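PDB 6KBY: beta-lactamase from Klebsiella pneumoniae, which probably hydrolyses the beta-lactam ring of antibiotics, as a class C serine beta-lactamase, and is seen here with adenosine monophosphate bound in its active-site pocket. Local coordinates for residues L125-D130 / S157-G162; T161-M166 / E221-E226. All blocks are in the same frame, centred on the assembly; numbering follows the deposited sequence.

Contact 1 (L125-D130 / S157-G162). With AMP (adenosine monophosphate), chain B.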
ATOM      1  N   LEU A 125      -4.218 -12.944   9.688  1.00  7.25           N
ATOM      2  CA  LEU A 125      -4.579 -11.890   8.749  1.00  8.05           C
ATOM      3  C   LEU A 125      -5.435 -10.812   9.403  1.00  8.29           C
ATOM      4  O   LEU A 125      -5.138  -9.616   9.291  1.00  8.07           O
ATOM      5  CB  LEU A 125      -5.296 -12.512   7.551  1.00  8.26           C
ATOM      6  CG  LEU A 125      -5.818 -11.549   6.487  1.00  8.51           C
ATOM      7  CD1 LEU A 125      -4.722 -10.623   5.992  1.00  9.91           C
ATOM      8  CD2 LEU A 125      -6.405 -12.335   5.326  1.00  9.82           C
ATOM      9  N   PHE A 126      -6.523 -11.207  10.061  1.00  7.73           N
ATOM     10  CA  PHE A 126      -7.532 -10.270  10.536  1.00  8.49           C
ATOM     11  C   PHE A 126      -7.532 -10.149  12.054  1.00  7.94           C
ATOM     12  O   PHE A 126      -7.469 -11.154  12.769  1.00  9.46           O
ATOM     13  CB  PHE A 126      -8.930 -10.713  10.094  1.00  8.99           C
ATOM     14  CG  PHE A 126      -9.136 -10.668   8.608  1.00  9.29           C
ATOM     15  CD1 PHE A 126      -9.024  -9.471   7.918  1.00 10.96           C
ATOM     16  CD2 PHE A 126      -9.438 -11.817   7.898  1.00 10.48           C
ATOM     17  CE1 PHE A 126      -9.209  -9.424   6.546  1.00 12.20           C
ATOM     18  CE2 PHE A 126      -9.634 -11.777   6.533  1.00 10.92           C
ATOM     19  CZ  PHE A 126      -9.515 -10.583   5.852  1.00 12.25           C
ATOM     20  N   MET A 127      -7.647  -8.917  12.533  1.00  7.97           N
ATOM     21  CA  MET A 127      -7.896  -8.671  13.946  1.00  9.05           C
ATOM     22  C   MET A 127      -9.168  -9.398  14.372  1.00  9.96           C
ATOM     23  O   MET A 127     -10.189  -9.303  13.679  1.00 11.26           O
ATOM     24  CB  MET A 127      -8.098  -7.172  14.156  1.00 11.33           C
ATOM     25  CG  MET A 127      -8.219  -6.760  15.607  1.00 12.98           C
ATOM     26  SD  MET A 127      -6.626  -6.802  16.447  1.00 12.07           S
ATOM     27  CE  MET A 127      -5.819  -5.410  15.663  1.00 11.69           C
ATOM     28  N   PRO A 128      -9.152 -10.131  15.483  1.00 11.05           N
ATOM     29  CA  PRO A 128     -10.403 -10.706  15.994  1.00 12.15           C
ATOM     30  C   PRO A 128     -11.473  -9.629  16.130  1.00 13.14           C
ATOM     31  O   PRO A 128     -11.220  -8.538  16.638  1.00 13.02           O
ATOM     32  CB  PRO A 128      -9.992 -11.277  17.356  1.00 14.18           C
ATOM     33  CG  PRO A 128      -8.540 -11.615  17.179  1.00 12.85           C
ATOM     34  CD  PRO A 128      -7.980 -10.544  16.272  1.00 10.74           C
ATOM     35  N   GLU A 129     -12.683  -9.945  15.656  1.00 17.29           N
ATOM     36  CA  GLU A 129     -13.729  -8.929  15.557  1.00 17.56           C
ATOM     37  C   GLU A 129     -14.146  -8.388  16.918  1.00 19.25           C
ATOM     38  O   GLU A 129     -14.624  -7.251  17.011  1.00 20.36           O
ATOM     39  CB  GLU A 129     -14.948  -9.484  14.818  1.00 21.67           C
ATOM     40  CG  GLU A 129     -14.762  -9.632  13.318  1.00 26.50           C
ATOM     41  CD  GLU A 129     -16.027 -10.095  12.617  1.00 29.04           C
ATOM     42  OE1 GLU A 129     -17.108 -10.049  13.243  1.00 33.55           O
ATOM     43  OE2 GLU A 129     -15.939 -10.503  11.440  1.00 34.13           O
ATOM     44  N   ASP A 130     -13.979  -9.174  17.979  1.00 17.25           N
ATOM     45  CA  ASP A 130     -14.418  -8.751  19.302  1.00 17.53           C
ATOM     46  C   ASP A 130     -13.456  -7.785  19.977  1.00 17.75           C
ATOM     47  O   ASP A 130     -13.780  -7.272  21.055  1.00 20.01           O
ATOM     48  CB  ASP A 130     -14.639  -9.973  20.198  1.00 19.19           C
ATOM     49  CG  ASP A 130     -13.383 -10.793  20.371  1.00 22.30           C
ATOM     50  OD1 ASP A 130     -12.917 -11.377  19.370  1.00 22.96           O
ATOM     51  OD2 ASP A 130     -12.856 -10.855  21.502  1.00 28.19           O
ATOM     52  N   SER A 157      -0.547  -9.885   7.259  1.00  7.12           N
ATOM     53  CA  SER A 157      -1.251  -9.623   8.512  1.00  7.19           C
ATOM     54  C   SER A 157      -1.618  -8.159   8.688  1.00  6.47           C
ATOM     55  O   SER A 157      -0.736  -7.292   8.734  1.00  7.24           O
ATOM     56  CB  SER A 157      -0.420 -10.083   9.709  1.00  7.17           C
ATOM     57  OG  SER A 157      -1.092  -9.785  10.928  1.00  7.21           O
ATOM     58  N   ASN A 158      -2.917  -7.901   8.868  1.00  7.11           N
ATOM     59  CA  ASN A 158      -3.337  -6.571   9.293  1.00  7.47           C
ATOM     60  C   ASN A 158      -2.883  -6.270  10.713  1.00  7.37           C
ATOM     61  O   ASN A 158      -2.581  -5.115  11.036  1.00  7.64           O
ATOM     62  CB  ASN A 158      -4.852  -6.441   9.181  1.00  7.92           C
ATOM     63  CG  ASN A 158      -5.306  -6.513   7.748  1.00  8.70           C
ATOM     64  OD1 ASN A 158      -4.988  -5.641   6.956  1.00 10.60           O
ATOM     65  ND2 ASN A 158      -5.965  -7.608   7.379  1.00 14.16           N
ATOM     66  N   ILE A 159      -2.840  -7.285  11.576  1.00  6.96           N
ATOM     67  CA  ILE A 159      -2.469  -7.063  12.971  1.00  7.49           C
ATOM     68  C   ILE A 159      -1.007  -6.661  13.074  1.00  6.75           C
ATOM     69  O   ILE A 159      -0.659  -5.690  13.753  1.00  7.53           O
ATOM     70  CB  ILE A 159      -2.753  -8.310  13.829  1.00  7.68           C
ATOM     71  CG1 ILE A 159      -4.160  -8.865  13.596  1.00  8.05           C
ATOM     72  CG2 ILE A 159      -2.531  -7.979  15.302  1.00  9.07           C
ATOM     73  CD1 ILE A 159      -4.442 -10.146  14.385  1.00  8.96           C
ATOM     74  N   GLY A 160      -0.125  -7.422  12.424  1.00  6.91           N
ATOM     75  CA  GLY A 160       1.287  -7.072  12.449  1.00  7.40           C
ATOM     76  C   GLY A 160       1.550  -5.678  11.906  1.00  6.56           C
ATOM     77  O   GLY A 160       2.339  -4.919  12.476  1.00  7.00           O
ATOM     78  N   THR A 161       0.864  -5.310  10.819  1.00  7.07           N
ATOM     79  CA  THR A 161       1.007  -3.959  10.285  1.00  7.09           C
ATOM     80  C   THR A 161       0.547  -2.927  11.299  1.00  7.05           C
ATOM     81  O   THR A 161       1.156  -1.857  11.434  1.00  7.46           O
ATOM     82  CB  THR A 161       0.205  -3.802   8.992  1.00  7.36           C
ATOM     83  OG1 THR A 161       0.512  -4.868   8.091  1.00  7.98           O
ATOM     84  CG2 THR A 161       0.530  -2.476   8.335  1.00  8.51           C
ATOM     85  N   GLY A 162      -0.534  -3.233  12.016  1.00  7.50           N
ATOM     86  CA  GLY A 162      -0.977  -2.353  13.080  1.00  7.79           C
ATOM     87  C   GLY A 162       0.104  -2.108  14.111  1.00  7.87           C
ATOM     88  O   GLY A 162       0.346  -0.968  14.515  1.00  7.86           O
TER
HETATM   89  P   AMP B 401      -5.430  -5.162   2.027  1.00 11.05           P
HETATM   90  O1P AMP B 401      -6.252  -4.276   1.144  1.00 10.25           O
HETATM   91  O2P AMP B 401      -4.749  -6.356   1.414  1.00 13.01           O
HETATM   92  O5' AMP B 401      -6.282  -5.610   3.291  1.00 11.88           O
HETATM   93  C5' AMP B 401      -7.026  -4.653   4.030  1.00 14.31           C
HETATM   94  C4' AMP B 401      -8.509  -4.815   3.820  1.00 14.03           C
HETATM   95  O4' AMP B 401      -8.965  -6.047   4.441  1.00 15.46           O
HETATM   96  C3' AMP B 401      -9.376  -3.733   4.449  1.00 14.95           C
HETATM   97  O3' AMP B 401      -9.478  -2.569   3.650  1.00 14.78           O
HETATM   98  C2' AMP B 401     -10.699  -4.447   4.679  1.00 16.26           C
HETATM   99  O2' AMP B 401     -11.434  -4.551   3.466  1.00 16.55           O
HETATM  100  C1' AMP B 401     -10.214  -5.841   5.070  1.00 16.13           C
HETATM  101  N9  AMP B 401     -10.016  -5.961   6.527  1.00 17.82           N
HETATM  102  C8  AMP B 401      -8.826  -6.097   7.154  1.00 16.63           C
HETATM  103  N7  AMP B 401      -8.990  -6.185   8.500  1.00 16.41           N
HETATM  104  C5  AMP B 401     -10.313  -6.098   8.745  1.00 17.37           C
HETATM  105  C6  AMP B 401     -11.171  -6.120   9.950  1.00 18.77           C
HETATM  106  N6  AMP B 401     -10.631  -6.249  11.184  1.00 19.70           N
HETATM  107  N1  AMP B 401     -12.509  -6.000   9.774  1.00 22.17           N
HETATM  108  C2  AMP B 401     -13.055  -5.868   8.549  1.00 22.85           C
HETATM  109  N3  AMP B 401     -12.333  -5.842   7.411  1.00 21.90           N
HETATM  110  C4  AMP B 401     -10.983  -5.952   7.444  1.00 18.45           C

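Contact 2 (T161-M166 / E221-E226)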
ATOM      1  N   THR A 161       0.864  -5.310  10.819  1.00  7.07           N
ATOM      2  CA  THR A 161       1.007  -3.959  10.285  1.00  7.09           C
ATOM      3  C   THR A 161       0.547  -2.927  11.299  1.00  7.05           C
ATOM      4  O   THR A 161       1.156  -1.857  11.434  1.00  7.46           O
ATOM      5  CB  THR A 161       0.205  -3.802   8.992  1.00  7.36           C
ATOM      6  OG1 THR A 161       0.512  -4.868   8.091  1.00  7.98           O
ATOM      7  CG2 THR A 161       0.530  -2.476   8.335  1.00  8.51           C
ATOM      8  N   GLY A 162      -0.534  -3.233  12.016  1.00  7.50           N
ATOM      9  CA  GLY A 162      -0.977  -2.353  13.080  1.00  7.79           C
ATOM     10  C   GLY A 162       0.104  -2.108  14.111  1.00  7.87           C
ATOM     11  O   GLY A 162       0.346  -0.968  14.515  1.00  7.86           O
ATOM     12  N   LEU A 163       0.777  -3.179  14.549  1.00  7.36           N
ATOM     13  CA  LEU A 163       1.860  -3.025  15.515  1.00  7.46           C
ATOM     14  C   LEU A 163       3.006  -2.210  14.943  1.00  7.56           C
ATOM     15  O   LEU A 163       3.597  -1.390  15.650  1.00  7.79           O
ATOM     16  CB  LEU A 163       2.367  -4.389  15.978  1.00  7.52           C
ATOM     17  CG  LEU A 163       1.373  -5.182  16.824  1.00  9.66           C
ATOM     18  CD1 LEU A 163       1.946  -6.537  17.218  1.00 10.11           C
ATOM     19  CD2 LEU A 163       0.945  -4.393  18.060  1.00 14.68           C
ATOM     20  N   LEU A 164       3.353  -2.437  13.673  1.00  7.37           N
ATOM     21  CA  LEU A 164       4.424  -1.669  13.048  1.00  7.53           C
ATOM     22  C   LEU A 164       4.152  -0.173  13.141  1.00  7.26           C
ATOM     23  O   LEU A 164       5.016   0.608  13.563  1.00  7.62           O
ATOM     24  CB  LEU A 164       4.585  -2.090  11.586  1.00  7.49           C
ATOM     25  CG  LEU A 164       5.651  -1.342  10.787  1.00  7.71           C
ATOM     26  CD1 LEU A 164       7.045  -1.778  11.231  1.00  8.77           C
ATOM     27  CD2 LEU A 164       5.440  -1.556   9.289  1.00  8.16           C
ATOM     28  N   GLY A 165       2.956   0.247  12.727  1.00  7.26           N
ATOM     29  CA  GLY A 165       2.635   1.664  12.751  1.00  8.48           C
ATOM     30  C   GLY A 165       2.503   2.210  14.158  1.00  8.43           C
ATOM     31  O   GLY A 165       2.921   3.335  14.443  1.00  8.79           O
ATOM     32  N   MET A 166       1.910   1.424  15.054  1.00  8.82           N
ATOM     33  CA  MET A 166       1.764   1.841  16.445  1.00  9.51           C
ATOM     34  C   MET A 166       3.125   2.094  17.084  1.00  8.75           C
ATOM     35  O   MET A 166       3.328   3.108  17.765  1.00  9.37           O
ATOM     36  CB  MET A 166       1.003   0.754  17.200  1.00 10.98           C
ATOM     37  CG  MET A 166       0.689   1.053  18.654  1.00 13.40           C
ATOM     38  SD  MET A 166       0.034  -0.413  19.481  1.00 15.19           S
ATOM     39  CE  MET A 166       1.555  -1.247  19.907  1.00 15.85           C
ATOM     40  N   GLU A 221     -11.746   0.415  12.544  1.00 12.80           N
ATOM     41  CA  GLU A 221     -11.689  -0.251  13.838  1.00 14.61           C
ATOM     42  C   GLU A 221     -10.257  -0.200  14.385  1.00 13.26           C
ATOM     43  O   GLU A 221      -9.385   0.467  13.823  1.00 12.60           O
ATOM     44  CB  GLU A 221     -12.272  -1.658  13.715  1.00 17.14           C
ATOM     45  CG  GLU A 221     -13.725  -1.650  13.250  1.00 16.39           C
ATOM     46  CD  GLU A 221     -14.349  -3.027  13.248  1.00 26.62           C
ATOM     47  OE1 GLU A 221     -13.699  -3.978  12.766  1.00 27.84           O
ATOM     48  OE2 GLU A 221     -15.491  -3.160  13.741  1.00 32.44           O
ATOM     49  N   ILE A 222     -10.014  -0.915  15.487  1.00 15.38           N
ATOM     50  CA  ILE A 222      -8.766  -0.730  16.223  1.00 14.11           C
ATOM     51  C   ILE A 222      -7.556  -1.116  15.370  1.00 10.81           C
ATOM     52  O   ILE A 222      -7.555  -2.142  14.676  1.00 12.58           O
ATOM     53  CB  ILE A 222      -8.809  -1.481  17.565  1.00 16.33           C
ATOM     54  CG1 ILE A 222      -7.622  -1.072  18.437  1.00 18.17           C
ATOM     55  CG2 ILE A 222      -8.848  -2.990  17.346  1.00 17.37           C
ATOM     56  CD1 ILE A 222      -7.703  -1.599  19.844  1.00 19.68           C
ATOM     57  N   LEU A 223      -6.524  -0.266  15.405  1.00 11.44           N
ATOM     58  CA  LEU A 223      -5.324  -0.388  14.568  1.00 10.30           C
ATOM     59  C   LEU A 223      -5.646  -0.442  13.077  1.00 10.42           C
ATOM     60  O   LEU A 223      -4.807  -0.859  12.265  1.00 10.76           O
ATOM     61  CB  LEU A 223      -4.409  -1.549  14.982  1.00 11.23           C
ATOM     62  CG  LEU A 223      -3.782  -1.472  16.376  1.00 12.83           C
ATOM     63  CD1 LEU A 223      -2.806  -2.623  16.593  1.00 13.26           C
ATOM     64  CD2 LEU A 223      -3.097  -0.133  16.632  1.00 15.02           C
ATOM     65  N   GLY A 224      -6.847  -0.001  12.695  1.00 10.48           N
ATOM     66  CA  GLY A 224      -7.233  -0.025  11.297  1.00 11.19           C
ATOM     67  C   GLY A 224      -6.589   1.050  10.452  1.00  9.28           C
ATOM     68  O   GLY A 224      -6.361   0.846   9.254  1.00 10.51           O
ATOM     69  N   ASN A 225      -6.292   2.206  11.040  1.00  8.83           N
ATOM     70  CA  ASN A 225      -5.637   3.253  10.266  1.00  8.54           C
ATOM     71  C   ASN A 225      -4.336   2.745   9.665  1.00  7.41           C
ATOM     72  O   ASN A 225      -4.036   3.008   8.492  1.00  8.05           O
ATOM     73  CB  ASN A 225      -5.364   4.469  11.145  1.00 10.55           C
ATOM     74  CG  ASN A 225      -6.571   5.365  11.293  1.00 12.02           C
ATOM     75  OD1 ASN A 225      -7.451   5.391  10.439  1.00 12.89           O
ATOM     76  ND2 ASN A 225      -6.608   6.118  12.378  1.00 15.74           N
ATOM     77  N   GLU A 226      -3.555   2.020  10.470  1.00  7.82           N
ATOM     78  CA  GLU A 226      -2.272   1.483  10.034  1.00  8.05           C
ATOM     79  C   GLU A 226      -2.435   0.524   8.865  1.00  7.64           C
ATOM     80  O   GLU A 226      -1.629   0.537   7.925  1.00  8.95           O
ATOM     81  CB  GLU A 226      -1.642   0.718  11.197  1.00  8.76           C
ATOM     82  CG  GLU A 226      -1.064   1.559  12.320  1.00  9.41           C
ATOM     83  CD  GLU A 226      -2.047   1.971  13.402  1.00  9.76           C
ATOM     84  OE1 GLU A 226      -3.283   1.909  13.217  1.00 10.23           O
ATOM     85  OE2 GLU A 226      -1.537   2.380  14.476  1.00 11.84           O
TER

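Contact 1 (L125-D130 / S157-G162)
Leu125 turns its carbonyl oxygen into the start of helix 158-171, where Asn158 grips it twice. Asn158 N reaches Leu125 O at 2.8 Å, tilted slightly from the carbonyl plane, and the side-chain ND2 reaches the same Leu125 O at 2.9 Å from well above that plane, through a bent bond (N-H...O 135°). CG of Asn158 sits beside its own backbone N (chi1 -66°), which lets amide and backbone nitrogen converge on one acceptor. The Leu125 side chain runs alongside that of Asn158, its CD1 3.5 Å from ND2, while Leu125 CG lies over the centre of one face of the Phe126 ring. Phe126 turns an edge to the nucleotide: CD1 is 3.3 Å from N7 of AMP, near the ring plane, and O4' of the ribose also lies at the edge. Phe126 O rests 3.6 Å from Ile159 CD1. Met127 crosses Ile159 at about a right angle, CE 4.2 Å from CG2, and Pro128 CD closes on Ile159 CD1. The helix start is capped by Ser157, whose OG accepts a nearly straight bond from Gly160 N (178°) and is also hydrogen-bonded to Gln124 O. Asn158 belongs to a Tyr-Ser-Asn sequence consistent with the YxN motif of class C enzymes. With ND2 committed to Leu125 O, its OD1 accepts a hydrogen bond from Lys74 NZ; Leu125 O and Lys74 NZ, at the two ends of the amide, together set its rotation, and the second-shell oxygen of Leu125 helps position a residue that lines the AMP pocket and touches the lysine of the probable SxxK motif.

Contact 2 (T161-M166 / E221-E226)
Leu223 and Glu226 bring the side chains that press on helix 158-171, and no hydrogen bond joins the two segments. The apolar part centres on Leu223, which faces Gly162: its CB stands against Gly162 CA, and its CD1 lies against the backbone, 3.9 Å from Gly162 C. The two methyls then divide, CD1 approaching Leu163 CD2 at 4.4 Å and CD2 approaching Met166 CB at 4.2 Å. Because Gly162 has no side chain, the backbones come close, the CA atoms of Gly162 and Leu223 being 5.0 Å apart. Residues 221-224 form a type II beta turn, closed by Gly224 N to Glu221 O, and Leu223 is the N-cap residue of the short helix 224-228. One turn on, Glu226 fits as a knob into a hole made by Thr161, Gly162, Gly165 and Met166. Its methylene carbons do most of the touching: CB lies against Gly162 CA, while CG reaches Gly162 O at 3.6 Å and also meets Gly165 CA. The bend at chi2 (86°) turns the carboxylate along helix 158-171 toward Met166, leaving OE2 3.6 Å from Met166 N, whose hydrogen goes to Gly162 O within the helix. Thr161 CG2 rests 3.7 Å from Glu226 O. Beyond the turn, Leu223 also touches Leu137 of helix 134-143, and Glu226 touches Tyr176 of helix 176-187.

In the fold
Following the chain from the N terminus, the first segment reached is 125-130, between helices 113-117 and 134-143. Contact 1 closes a loop of 26 residues, containing helix 134-143, by bringing this segment to the start of helix 158-171. Contact 2 begins on the next turn of that helix, with Thr161 and Gly162 in both, and closes a longer excursion of 54 residues through helix 176-187 to the turn before helix 224-228. The two closures follow one another, overlapping on the shared helix. Their centres lie 8 Å apart, and Met127 CE touches Ile222 O at 3.8 Å. Phe126 and Asn158 of contact 1 and Glu221, starting the turn of contact 2, line the AMP pocket.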